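Local coordinates for cystathionine gamma-synthase (Xanthomonas oryzae pv. oryzae KACC 10331, PDB 6LD7), which probably makes cystathionine on the route to methionine, as a pyridoxal 5'-phosphate-dependent enzyme of the trans-sulfuration family, at residues L153-S158 with V182-F187; L161-D166 with T293-A298; G178-V183 with G199-L204; A191-L196 with R302-F307. The protein carries 1 engineered substitution. All coordinates share one frame; numbering follows the deposited sequence.

In the fold
Contacts 1 and 3 share V182 and V183 of strand 180-184, so together they follow three neighbouring parallel strands of the seven-stranded sheet; their centres lie about 10 Å apart. Contacts 2 and 4 tie the loops beyond this sheet to the two ends of helix 297-303. Contact 2 meets contact 1 where S158 N probably bonds R163 O (2.9 Å), and meets contact 4 where Q303 NE2 probably bonds T165 O (2.7 Å). Contacts 2 and 3 stand farthest apart, with centres about 21 Å from each other. Contact 1 reaches the cofactor: D184 lies close to N1 of the modified, pyridoxal phosphate-bearing residue at position 209.

Contact 1. Residues L153-S158 with V182-F187; sequences LIETPS and VVDNTF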
loop_
_atom_site.group_PDB
_atom_site.type_symbol
_atom_site.label_atom_id
_atom_site.label_comp_id
_atom_site.label_asym_id
_atom_site.label_seq_id
_atom_site.Cartn_x
_atom_site.Cartn_y
_atom_site.Cartn_z
ATOM N N LEU C 153 -17.685 -32.269 -1.734
ATOM C CA LEU C 153 -17.251 -31.038 -2.411
ATOM C C LEU C 153 -17.993 -30.981 -3.761
ATOM O O LEU C 153 -17.914 -31.972 -4.562
ATOM C CB LEU C 153 -15.726 -31.007 -2.603
ATOM C CG LEU C 153 -15.198 -29.974 -3.610
ATOM C CD1 LEU C 153 -15.352 -28.592 -3.057
ATOM C CD2 LEU C 153 -13.722 -30.206 -3.941
ATOM N N ILE C 154 -18.564 -29.812 -4.050
ATOM C CA ILE C 154 -19.132 -29.504 -5.368
ATOM C C ILE C 154 -18.390 -28.343 -5.981
ATOM O O ILE C 154 -18.235 -27.322 -5.310
ATOM C CB ILE C 154 -20.596 -29.169 -5.220
ATOM C CG1 ILE C 154 -21.351 -30.260 -4.503
ATOM C CG2 ILE C 154 -21.196 -28.816 -6.549
ATOM C CD1 ILE C 154 -22.701 -29.834 -4.134
ATOM N N GLU C 155 -18.035 -28.446 -7.244
ATOM C CA GLU C 155 -17.419 -27.301 -7.955
ATOM C C GLU C 155 -18.212 -27.102 -9.239
ATOM O O GLU C 155 -18.135 -27.934 -10.240
ATOM C CB GLU C 155 -15.942 -27.549 -8.213
ATOM C CG GLU C 155 -15.217 -26.383 -8.876
ATOM C CD GLU C 155 -13.779 -26.717 -9.232
ATOM O OE1 GLU C 155 -13.341 -26.173 -10.333
ATOM O OE2 GLU C 155 -13.111 -27.538 -8.405
ATOM N N THR C 156 -19.071 -26.086 -9.232
ATOM C CA THR C 156 -19.913 -25.851 -10.421
ATOM C C THR C 156 -19.942 -24.384 -10.769
ATOM O O THR C 156 -20.314 -23.584 -9.912
ATOM C CB THR C 156 -21.448 -25.851 -10.283
ATOM O OG1 THR C 156 -22.142 -25.999 -9.039
ATOM C CG2 THR C 156 -22.089 -26.447 -11.471
ATOM N N PRO C 157 -19.887 -24.011 -12.056
ATOM C CA PRO C 157 -19.486 -24.876 -13.160
ATOM C C PRO C 157 -18.054 -25.388 -13.037
ATOM O O PRO C 157 -17.243 -24.735 -12.376
ATOM C CB PRO C 157 -19.497 -23.924 -14.383
ATOM C CG PRO C 157 -20.398 -22.812 -13.975
ATOM C CD PRO C 157 -20.082 -22.656 -12.510
ATOM N N SER C 158 -17.752 -26.461 -13.742
ATOM C CA SER C 158 -16.432 -27.123 -13.714
ATOM C C SER C 158 -15.528 -26.393 -14.720
ATOM O O SER C 158 -16.011 -25.682 -15.601
ATOM C CB SER C 158 -16.602 -28.646 -13.998
ATOM O OG SER C 158 -16.624 -28.878 -15.410
ATOM N N VAL C 182 -19.771 -28.691 0.796
ATOM C CA VAL C 182 -18.981 -27.478 0.560
ATOM C C VAL C 182 -19.013 -27.202 -0.930
ATOM O O VAL C 182 -18.734 -28.098 -1.706
ATOM C CB VAL C 182 -17.538 -27.575 1.132
ATOM C CG1 VAL C 182 -16.678 -28.702 0.585
ATOM C CG2 VAL C 182 -16.800 -26.260 0.873
ATOM N N VAL C 183 -19.362 -25.979 -1.326
ATOM C CA VAL C 183 -19.340 -25.608 -2.745
ATOM C C VAL C 183 -18.225 -24.616 -3.010
ATOM O O VAL C 183 -18.194 -23.532 -2.380
ATOM C CB VAL C 183 -20.687 -25.033 -3.146
ATOM C CG1 VAL C 183 -20.722 -24.791 -4.639
ATOM C CG2 VAL C 183 -21.820 -25.948 -2.692
ATOM N N ASP C 184 -17.428 -24.926 -4.012
ATOM C CA ASP C 184 -16.416 -24.001 -4.556
ATOM C C ASP C 184 -17.129 -23.157 -5.602
ATOM O O ASP C 184 -17.287 -23.664 -6.674
ATOM C CB ASP C 184 -15.216 -24.754 -5.125
ATOM C CG ASP C 184 -14.068 -23.819 -5.498
ATOM O OD1 ASP C 184 -14.388 -22.613 -5.744
ATOM O OD2 ASP C 184 -12.899 -24.314 -5.561
ATOM N N ASN C 185 -17.452 -21.909 -5.236
ATOM C CA ASN C 185 -18.259 -20.935 -6.001
ATOM C C ASN C 185 -17.361 -19.874 -6.688
ATOM O O ASN C 185 -17.836 -18.809 -7.057
ATOM C CB ASN C 185 -19.275 -20.287 -5.055
ATOM C CG ASN C 185 -20.467 -19.644 -5.777
ATOM O OD1 ASN C 185 -21.040 -18.630 -5.275
ATOM N ND2 ASN C 185 -20.774 -20.168 -6.955
ATOM N N THR C 186 -16.107 -20.204 -6.955
ATOM C CA THR C 186 -15.112 -19.285 -7.505
ATOM C C THR C 186 -15.538 -18.802 -8.876
ATOM O O THR C 186 -15.457 -17.598 -9.064
ATOM C CB THR C 186 -13.727 -19.923 -7.598
ATOM O OG1 THR C 186 -13.308 -20.216 -6.274
ATOM C CG2 THR C 186 -12.740 -19.013 -8.270
ATOM N N PHE C 187 -16.006 -19.708 -9.745
ATOM C CA PHE C 187 -16.217 -19.427 -11.182
ATOM C C PHE C 187 -17.323 -18.399 -11.351
ATOM O O PHE C 187 -17.278 -17.615 -12.271
ATOM C CB PHE C 187 -16.552 -20.661 -11.990
ATOM C CG PHE C 187 -15.505 -21.120 -12.950
ATOM C CD1 PHE C 187 -14.165 -21.177 -12.574
ATOM C CD2 PHE C 187 -15.868 -21.560 -14.220
ATOM C CE1 PHE C 187 -13.201 -21.629 -13.469
ATOM C CE2 PHE C 187 -14.899 -22.020 -15.113
ATOM C CZ PHE C 187 -13.568 -22.046 -14.738
HETATM O O HOH W 1 -12.085 -27.020 -5.806
#
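I154 is held between V182 and D184 by two backbone hydrogen bonds, the central link of two parallel strands. I154 N donates to V182 O (2.9 Å), and I154 O accepts from D184 N (2.8 Å, 161° at the hydrogen). CA-H...O contacts from L153 to V182 O and from V183 to I154 O fill in between.

The apolar contacts alternate between the sheet's faces. On one, L153 CD1 reaches V182 CG1 at 3.9 Å; CG of L153 stands opposite the backbone N (chi1 164°), which swings the leucine's end towards its neighbour. On the other, I154 CD1 approaches V183 CG2 more loosely, and helix 167-176 covers I154 through L167, V170 and I171. Branched and aliphatic side chains suit this buried sheet. Beyond the strands, a cis peptide leads into P157, whose CD packs on F187 CB at 4.1 Å.

The polar contacts gather around E155 and D184. Their side chains run alongside each other in the same direction, the carboxylate planes turned 43° apart. One water donates to both, at 2.8 Å from E155 OE2 and from D184 OD2; Y112 N also bonds E155 OE2. The other oxygen, D184 OD1, takes T186 OG1 (2.7 Å) on its syn lone pair and T186 N (3.2 Å) nearly along its C-O axis; the bond from T186 N makes an Asx turn, and the two together help to hold the carboxylate's rotation.

Strand 151-155, helix 167-176 and strand 180-184 form a beta-alpha-beta unit, and D184 OD2 lies close to N1 of the modified residue at position 209, consistent with the aspartate that meets the pyridine nitrogen in fold type I pyridoxal phosphate enzymes.

Contact 2. Residues L161-D166 with T293-A298; sequences LLRITD and THPGHA
H294, I164 and R163 carry most of this contact, in which a type II beta turn, H294 to H297, meets the loop between strand 151-155 and helix 167-176. The turn leads into helix 297-303, with G296 at its N-cap position, and H297 N closes it on H294 O.

The H294 ring comes in with its edge towards the backbone of L161 and L162, while P295 CD rests 3.5 Å above one ring face, near the rim. A flat ring suits the place, turning its edge to the loop backbone and a face to the proline.

R163 sets off away from the turn, but its chain bends twice (chi2 -81°, chi3 96°) and brings the guanidinium back. That group is sandwiched: L161 CB lies 4.1 Å above one face, and P295 CG approaches the opposite face, 3.7 Å from R163 NH2. The side chain also touches D110 and Y287, and lies partly open to solvent.

I164 points its CB at the turn, where CG1 meets G296 O at 3.9 Å. Glycine fits here twice over: it can adopt the positive phi of 88° at the turn's third position, and having no CB it lets I164 come close. L299, A300 and Q303 of helix 297-303 also touch the isoleucine. Beside it a bridging water accepts from I164 N at 2.9 Å and donates to P295 O at 2.6 Å.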
loop_
_atom_site.group_PDB
_atom_site.type_symbol
_atom_site.label_atom_id
_atom_site.label_comp_id
_atom_site.label_asym_id
_atom_site.label_seq_id
_atom_site.Cartn_x
_atom_site.Cartn_y
_atom_site.Cartn_z
ATOM N N LEU C 161 -14.526 -27.507 -18.931
ATOM C CA LEU C 161 -15.679 -27.913 -19.793
ATOM C C LEU C 161 -17.022 -27.369 -19.293
ATOM O O LEU C 161 -17.987 -27.660 -19.947
ATOM C CB LEU C 161 -15.743 -29.422 -19.959
ATOM C CG LEU C 161 -14.459 -30.082 -20.464
ATOM C CD1 LEU C 161 -14.674 -31.584 -20.569
ATOM C CD2 LEU C 161 -14.022 -29.522 -21.783
ATOM N N LEU C 162 -17.072 -26.582 -18.237
ATOM C CA LEU C 162 -18.301 -25.903 -17.739
ATOM C C LEU C 162 -19.445 -26.905 -17.567
ATOM O O LEU C 162 -20.549 -26.538 -17.833
ATOM C CB LEU C 162 -18.582 -24.753 -18.732
ATOM C CG LEU C 162 -17.583 -23.641 -18.425
ATOM C CD1 LEU C 162 -16.584 -23.361 -19.474
ATOM C CD2 LEU C 162 -18.225 -22.463 -17.810
ATOM N N ARG C 163 -19.181 -28.050 -16.967
ATOM C CA ARG C 163 -20.231 -29.004 -16.496
ATOM C C ARG C 163 -20.942 -28.381 -15.324
ATOM O O ARG C 163 -20.299 -27.741 -14.442
ATOM C CB ARG C 163 -19.669 -30.386 -16.093
ATOM C CG ARG C 163 -18.743 -31.044 -17.120
ATOM C CD ARG C 163 -19.542 -31.714 -18.219
ATOM N NE ARG C 163 -19.691 -30.895 -19.372
ATOM C CZ ARG C 163 -19.405 -31.177 -20.684
ATOM N NH1 ARG C 163 -18.901 -32.327 -21.136
ATOM N NH2 ARG C 163 -19.686 -30.215 -21.548
ATOM N N ILE C 164 -22.252 -28.533 -15.315
ATOM C CA ILE C 164 -23.107 -27.976 -14.259
ATOM C C ILE C 164 -23.513 -29.087 -13.316
ATOM O O ILE C 164 -24.093 -30.069 -13.754
ATOM C CB ILE C 164 -24.283 -27.300 -14.939
ATOM C CG1 ILE C 164 -23.846 -26.352 -16.073
ATOM C CG2 ILE C 164 -25.150 -26.580 -13.947
ATOM C CD1 ILE C 164 -23.072 -25.170 -15.607
ATOM N N THR C 165 -23.272 -28.937 -12.036
ATOM C CA THR C 165 -23.786 -29.856 -11.033
ATOM C C THR C 165 -25.053 -29.255 -10.473
ATOM O O THR C 165 -25.087 -28.029 -10.132
ATOM C CB THR C 165 -22.785 -30.019 -9.892
ATOM O OG1 THR C 165 -21.550 -30.442 -10.466
ATOM C CG2 THR C 165 -23.273 -30.966 -8.839
ATOM N N ASP C 166 -26.022 -30.128 -10.249
ATOM C CA ASP C 166 -27.356 -29.724 -9.758
ATOM C C ASP C 166 -27.286 -29.596 -8.257
ATOM O O ASP C 166 -27.217 -30.607 -7.519
ATOM C CB ASP C 166 -28.384 -30.706 -10.310
ATOM C CG ASP C 166 -29.802 -30.467 -9.829
ATOM O OD1 ASP C 166 -30.027 -29.696 -8.802
ATOM O OD2 ASP C 166 -30.663 -31.036 -10.510
ATOM N N THR C 293 -27.553 -25.734 -26.499
ATOM C CA THR C 293 -27.046 -27.078 -26.789
ATOM C C THR C 293 -25.987 -27.529 -25.810
ATOM O O THR C 293 -25.526 -28.676 -25.953
ATOM C CB THR C 293 -26.425 -27.051 -28.184
ATOM O OG1 THR C 293 -25.492 -25.975 -28.103
ATOM C CG2 THR C 293 -27.513 -26.780 -29.217
ATOM N N HIS C 294 -25.676 -26.698 -24.810
ATOM C CA HIS C 294 -24.723 -27.064 -23.740
ATOM C C HIS C 294 -25.450 -27.957 -22.746
ATOM O O HIS C 294 -26.449 -27.575 -22.164
ATOM C CB HIS C 294 -24.117 -25.813 -23.072
ATOM C CG HIS C 294 -22.982 -26.141 -22.180
ATOM N ND1 HIS C 294 -23.154 -26.293 -20.817
ATOM C CD2 HIS C 294 -21.717 -26.508 -22.457
ATOM C CE1 HIS C 294 -21.984 -26.522 -20.269
ATOM N NE2 HIS C 294 -21.125 -26.732 -21.267
ATOM N N PRO C 295 -24.856 -29.090 -22.386
ATOM C CA PRO C 295 -25.464 -29.970 -21.382
ATOM C C PRO C 295 -25.486 -29.221 -20.042
ATOM O O PRO C 295 -24.480 -28.738 -19.583
ATOM C CB PRO C 295 -24.598 -31.244 -21.405
ATOM C CG PRO C 295 -23.311 -30.838 -22.112
ATOM C CD PRO C 295 -23.580 -29.597 -22.930
ATOM N N GLY C 296 -26.636 -29.189 -19.384
ATOM C CA GLY C 296 -26.852 -28.396 -18.163
ATOM C C GLY C 296 -27.316 -26.971 -18.426
ATOM O O GLY C 296 -27.480 -26.238 -17.409
ATOM N N HIS C 297 -27.590 -26.564 -19.679
ATOM C CA HIS C 297 -28.134 -25.219 -19.975
ATOM C C HIS C 297 -29.316 -24.871 -19.095
ATOM O O HIS C 297 -29.294 -23.807 -18.403
ATOM C CB HIS C 297 -28.463 -25.062 -21.435
ATOM C CG HIS C 297 -29.116 -23.771 -21.749
ATOM N ND1 HIS C 297 -28.416 -22.555 -21.784
ATOM C CD2 HIS C 297 -30.417 -23.503 -22.086
ATOM C CE1 HIS C 297 -29.304 -21.578 -22.077
ATOM N NE2 HIS C 297 -30.534 -22.149 -22.253
ATOM N N ALA C 298 -30.321 -25.740 -19.088
ATOM C CA ALA C 298 -31.574 -25.436 -18.382
ATOM C C ALA C 298 -31.338 -25.367 -16.880
ATOM O O ALA C 298 -31.975 -24.544 -16.185
ATOM C CB ALA C 298 -32.673 -26.469 -18.712
HETATM O O HOH W 2 -23.320 -29.990 -17.565
#

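Contact 3. Residues G178-V183 with G199-L204; sequences GALTVV and GADLVL
D201 OD2 takes a hydrogen bond from T181 N, 2.8 Å long, on the anti lone pair of the carboxylate. A water donates to the same oxygen from 2.9 Å; this water also accepts from T181 OG1 and donates to A179 O, so the start of strand 180-184 is stitched to D201 twice. The other carboxylate oxygen, D201 OD1, forms a salt bridge with R225, which helps hold the group's rotation. A short acidic side chain suits this spot because it can serve backbone N-H and arginine together.

L180 lays its CD2 against the carboxylate, 3.5 Å from D201 CG, the two side chains crossing at about a right angle. T181 sets OG1 in the position between its own N and carbonyl carbon (chi1 47°), next to A200 CA, where the hydroxyl can reach the water. T181 O receives L202 N at 3.1 Å, and D201 N more weakly.

From there the parallel pairing is regular: V183 N donates to L202 O (2.9 Å) and L204 N to V183 O (2.8 Å). V182 CG2 packs against L202 CB and L204 CD2, on the face covered by V94 of helix 87-98. On the reverse face, V183 CG2 touches A200 CB at 3.9 Å.

The connection between these two parallel strands holds no alpha-helix, but loop and a short 3-10 segment that includes P195 and L196. The pair lies within the central sheet of a fold type I pyridoxal phosphate enzyme, where strand 202-206 runs on to the cofactor-bearing position 209.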
loop_
_atom_site.group_PDB
_atom_site.type_symbol
_atom_site.label_atom_id
_atom_site.label_comp_id
_atom_site.label_asym_id
_atom_site.label_seq_id
_atom_site.Cartn_x
_atom_site.Cartn_y
_atom_site.Cartn_z
ATOM N N GLY C 178 -26.471 -37.675 6.041
ATOM C CA GLY C 178 -25.767 -36.930 7.111
ATOM C C GLY C 178 -24.436 -36.351 6.643
ATOM O O GLY C 178 -23.674 -36.066 7.456
ATOM N N ALA C 179 -24.178 -36.156 5.364
ATOM C CA ALA C 179 -22.934 -35.518 4.870
ATOM C C ALA C 179 -23.120 -34.006 4.824
ATOM O O ALA C 179 -24.211 -33.525 4.408
ATOM C CB ALA C 179 -22.587 -36.088 3.517
ATOM N N LEU C 180 -22.068 -33.282 5.192
ATOM C CA LEU C 180 -21.963 -31.837 4.952
ATOM C C LEU C 180 -21.567 -31.616 3.486
ATOM O O LEU C 180 -20.901 -32.493 2.866
ATOM C CB LEU C 180 -20.947 -31.232 5.914
ATOM C CG LEU C 180 -21.226 -31.480 7.382
ATOM C CD1 LEU C 180 -19.960 -31.291 8.150
ATOM C CD2 LEU C 180 -22.284 -30.526 7.889
ATOM N N THR C 181 -21.998 -30.491 2.920
ATOM C CA THR C 181 -21.584 -30.081 1.565
ATOM C C THR C 181 -20.805 -28.759 1.620
ATOM O O THR C 181 -21.184 -27.836 2.378
ATOM C CB THR C 181 -22.827 -29.955 0.687
ATOM O OG1 THR C 181 -23.768 -29.191 1.467
ATOM C CG2 THR C 181 -23.308 -31.351 0.378
ATOM N N VAL C 182 -19.771 -28.691 0.796
ATOM C CA VAL C 182 -18.981 -27.478 0.560
ATOM C C VAL C 182 -19.013 -27.202 -0.930
ATOM O O VAL C 182 -18.734 -28.098 -1.706
ATOM C CB VAL C 182 -17.538 -27.575 1.132
ATOM C CG1 VAL C 182 -16.678 -28.702 0.585
ATOM C CG2 VAL C 182 -16.800 -26.260 0.873
ATOM N N VAL C 183 -19.362 -25.979 -1.326
ATOM C CA VAL C 183 -19.340 -25.608 -2.745
ATOM C C VAL C 183 -18.225 -24.616 -3.010
ATOM O O VAL C 183 -18.194 -23.532 -2.380
ATOM C CB VAL C 183 -20.687 -25.033 -3.146
ATOM C CG1 VAL C 183 -20.722 -24.791 -4.639
ATOM C CG2 VAL C 183 -21.820 -25.948 -2.692
ATOM N N GLY C 199 -29.094 -24.941 0.555
ATOM C CA GLY C 199 -28.894 -25.730 1.788
ATOM C C GLY C 199 -27.453 -26.202 1.991
ATOM O O GLY C 199 -27.185 -26.914 2.953
ATOM N N ALA C 200 -26.500 -25.767 1.187
ATOM C CA ALA C 200 -25.064 -26.102 1.426
ATOM C C ALA C 200 -24.598 -25.644 2.808
ATOM O O ALA C 200 -25.055 -24.594 3.250
ATOM C CB ALA C 200 -24.177 -25.493 0.367
ATOM N N ASP C 201 -23.662 -26.382 3.432
ATOM C CA ASP C 201 -23.115 -26.005 4.738
ATOM C C ASP C 201 -22.101 -24.884 4.567
ATOM O O ASP C 201 -22.075 -23.949 5.408
ATOM C CB ASP C 201 -22.559 -27.223 5.428
ATOM C CG ASP C 201 -23.641 -28.292 5.614
ATOM O OD1 ASP C 201 -24.494 -28.066 6.484
ATOM O OD2 ASP C 201 -23.651 -29.335 4.838
ATOM N N LEU C 202 -21.347 -24.938 3.481
ATOM C CA LEU C 202 -20.201 -24.068 3.305
ATOM C C LEU C 202 -20.144 -23.652 1.861
ATOM O O LEU C 202 -20.364 -24.498 0.951
ATOM C CB LEU C 202 -18.909 -24.832 3.655
ATOM C CG LEU C 202 -18.745 -25.226 5.111
ATOM C CD1 LEU C 202 -17.761 -26.375 5.222
ATOM C CD2 LEU C 202 -18.283 -24.036 5.920
ATOM N N VAL C 203 -19.635 -22.462 1.655
ATOM C CA VAL C 203 -19.270 -22.044 0.305
ATOM C C VAL C 203 -17.880 -21.429 0.420
ATOM O O VAL C 203 -17.578 -20.725 1.413
ATOM C CB VAL C 203 -20.368 -21.131 -0.295
ATOM C CG1 VAL C 203 -20.590 -19.857 0.496
ATOM C CG2 VAL C 203 -19.930 -20.713 -1.668
ATOM N N LEU C 204 -17.065 -21.648 -0.567
ATOM C CA LEU C 204 -15.725 -21.023 -0.549
ATOM C C LEU C 204 -15.313 -20.485 -1.914
ATOM O O LEU C 204 -15.975 -20.766 -2.944
ATOM C CB LEU C 204 -14.739 -22.039 0.010
ATOM C CG LEU C 204 -14.450 -23.307 -0.807
ATOM C CD1 LEU C 204 -13.525 -23.015 -1.989
ATOM C CD2 LEU C 204 -13.726 -24.306 0.076
HETATM O O HOH W 3 -25.409 -30.807 3.129
#

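Contact 4. Residues A191-L196 with R302-F307; sequences ALQKPL and RQQKGF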
loop_
_atom_site.group_PDB
_atom_site.type_symbol
_atom_site.label_atom_id
_atom_site.label_comp_id
_atom_site.label_asym_id
_atom_site.label_seq_id
_atom_site.Cartn_x
_atom_site.Cartn_y
_atom_site.Cartn_z
ATOM N N ALA C 191 -22.420 -13.057 -6.743
ATOM C CA ALA C 191 -23.419 -12.260 -7.483
ATOM C C ALA C 191 -24.207 -13.183 -8.431
ATOM O O ALA C 191 -25.231 -12.756 -8.881
ATOM C CB ALA C 191 -22.706 -11.203 -8.295
ATOM N N LEU C 192 -23.650 -14.299 -8.891
ATOM C CA LEU C 192 -24.278 -15.163 -9.941
ATOM C C LEU C 192 -24.809 -16.515 -9.418
ATOM O O LEU C 192 -25.596 -17.151 -10.108
ATOM C CB LEU C 192 -23.264 -15.337 -11.075
ATOM C CG LEU C 192 -22.971 -14.089 -11.877
ATOM C CD1 LEU C 192 -22.042 -14.366 -13.051
ATOM C CD2 LEU C 192 -24.274 -13.410 -12.309
ATOM N N GLN C 193 -24.476 -16.903 -8.195
ATOM C CA GLN C 193 -24.863 -18.218 -7.652
ATOM C C GLN C 193 -24.684 -18.136 -6.155
ATOM O O GLN C 193 -23.551 -17.687 -5.664
ATOM C CB GLN C 193 -24.046 -19.368 -8.301
ATOM C CG GLN C 193 -24.450 -20.744 -7.852
ATOM C CD GLN C 193 -23.627 -21.790 -8.561
ATOM O OE1 GLN C 193 -22.408 -22.055 -8.223
ATOM N NE2 GLN C 193 -24.284 -22.442 -9.512
ATOM N N LYS C 194 -25.686 -18.633 -5.474
ATOM C CA LYS C 194 -25.763 -18.657 -4.001
ATOM C C LYS C 194 -26.033 -20.062 -3.488
ATOM O O LYS C 194 -27.163 -20.427 -3.124
ATOM C CB LYS C 194 -26.825 -17.680 -3.543
ATOM C CG LYS C 194 -26.484 -16.217 -3.801
ATOM C CD LYS C 194 -27.584 -15.238 -3.344
ATOM C CE LYS C 194 -27.812 -15.412 -1.852
ATOM N NZ LYS C 194 -28.667 -14.320 -1.329
ATOM N N PRO C 195 -24.965 -20.864 -3.335
ATOM C CA PRO C 195 -25.115 -22.253 -2.931
ATOM C C PRO C 195 -25.768 -22.447 -1.559
ATOM O O PRO C 195 -26.476 -23.485 -1.343
ATOM C CB PRO C 195 -23.704 -22.814 -3.003
ATOM C CG PRO C 195 -23.026 -21.909 -3.977
ATOM C CD PRO C 195 -23.584 -20.526 -3.675
ATOM N N LEU C 196 -25.643 -21.472 -0.675
ATOM C CA LEU C 196 -26.250 -21.604 0.685
ATOM C C LEU C 196 -27.753 -21.488 0.548
ATOM O O LEU C 196 -28.378 -21.980 1.429
ATOM C CB LEU C 196 -25.734 -20.587 1.705
ATOM C CG LEU C 196 -24.203 -20.501 1.896
ATOM C CD1 LEU C 196 -23.802 -19.461 2.963
ATOM C CD2 LEU C 196 -23.594 -21.829 2.272
ATOM N N ARG C 302 -31.666 -22.010 -14.234
ATOM C CA ARG C 302 -32.449 -21.961 -12.957
ATOM C C ARG C 302 -31.546 -21.768 -11.747
ATOM O O ARG C 302 -32.020 -21.127 -10.887
ATOM C CB ARG C 302 -33.295 -23.230 -12.720
ATOM C CG ARG C 302 -34.438 -23.266 -13.742
ATOM C CD ARG C 302 -35.663 -22.361 -13.484
ATOM N NE ARG C 302 -36.453 -23.041 -12.434
ATOM C CZ ARG C 302 -37.159 -24.189 -12.581
ATOM N NH1 ARG C 302 -37.758 -24.741 -11.533
ATOM N NH2 ARG C 302 -37.292 -24.771 -13.765
ATOM N N GLN C 303 -30.371 -22.391 -11.608
ATOM C CA GLN C 303 -29.703 -22.250 -10.317
ATOM C C GLN C 303 -28.705 -21.069 -10.292
ATOM O O GLN C 303 -28.197 -20.817 -9.236
ATOM C CB GLN C 303 -29.079 -23.560 -9.899
ATOM C CG GLN C 303 -27.796 -23.896 -10.543
ATOM C CD GLN C 303 -27.201 -25.209 -10.066
ATOM O OE1 GLN C 303 -27.842 -26.055 -9.466
ATOM N NE2 GLN C 303 -26.009 -25.472 -10.552
ATOM N N GLN C 304 -28.439 -20.410 -11.413
ATOM C CA GLN C 304 -27.463 -19.324 -11.602
ATOM C C GLN C 304 -28.255 -18.050 -11.979
ATOM O O GLN C 304 -29.272 -18.201 -12.633
ATOM C CB GLN C 304 -26.405 -19.623 -12.692
ATOM C CG GLN C 304 -25.662 -20.941 -12.534
ATOM C CD GLN C 304 -24.700 -21.261 -13.658
ATOM O OE1 GLN C 304 -24.193 -22.388 -13.678
ATOM N NE2 GLN C 304 -24.443 -20.326 -14.596
ATOM N N LYS C 305 -27.790 -16.837 -11.625
ATOM C CA LYS C 305 -28.434 -15.586 -12.067
ATOM C C LYS C 305 -27.795 -15.115 -13.360
ATOM O O LYS C 305 -28.238 -14.101 -13.849
ATOM C CB LYS C 305 -28.358 -14.516 -10.989
ATOM C CG LYS C 305 -28.911 -15.033 -9.660
ATOM C CD LYS C 305 -28.543 -14.249 -8.401
ATOM C CE LYS C 305 -29.644 -13.284 -8.009
ATOM N NZ LYS C 305 -29.537 -12.949 -6.574
ATOM N N GLY C 306 -26.803 -15.818 -13.922
ATOM C CA GLY C 306 -26.370 -15.480 -15.292
ATOM C C GLY C 306 -25.471 -16.590 -15.727
ATOM O O GLY C 306 -25.168 -17.457 -14.856
ATOM N N PHE C 307 -25.007 -16.595 -16.957
ATOM C CA PHE C 307 -24.210 -17.764 -17.443
ATOM C C PHE C 307 -22.708 -17.498 -17.252
ATOM O O PHE C 307 -21.925 -18.362 -17.589
ATOM C CB PHE C 307 -24.618 -17.969 -18.892
ATOM C CG PHE C 307 -26.051 -18.387 -19.036
ATOM C CD1 PHE C 307 -26.446 -19.617 -18.507
ATOM C CD2 PHE C 307 -26.970 -17.614 -19.732
ATOM C CE1 PHE C 307 -27.742 -20.069 -18.678
ATOM C CE2 PHE C 307 -28.279 -18.064 -19.880
ATOM C CZ PHE C 307 -28.660 -19.276 -19.321
HETATM O O HOH W 4 -28.096 -19.178 -7.038
#
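K305 and L192 join a loop that follows strand 180-184, within the pyridoxal phosphate-binding fold, to the loop that leaves the C-terminal end of helix 297-303. The joint rests on one backbone hydrogen bond, K305 N to L192 O, 2.7 Å long and 164° at the hydrogen.

The K305 side chain then runs back over the 191-196 loop. Its CB and CG lie 3.9 and 4.0 Å from L192 O, so the aliphatic stem covers the bonded carbonyl. The chain runs on nearly extended at chi2 (163°), which sets CD 3.7 Å from A191 O; the bend at chi3 (97°) then turns its end towards K194. At the tip, NZ comes within 4.4 Å of K194 CD, while K305 NZ and K194 NZ stay 5.5 Å apart; a long, flexible, charged chain suits this exposed position.

L192, by contrast, is buried. Its CD2 packs against G306 N, where glycine leaves room for the methyl, and L263 and Q267 of helix 259-277 cover the leucine. Beyond CG the Q304 chain is extended, and NE2 donates to G306 O. A water links the two backbones, accepting from K194 N at 2.9 Å and donating to Q303 O at 2.7 Å.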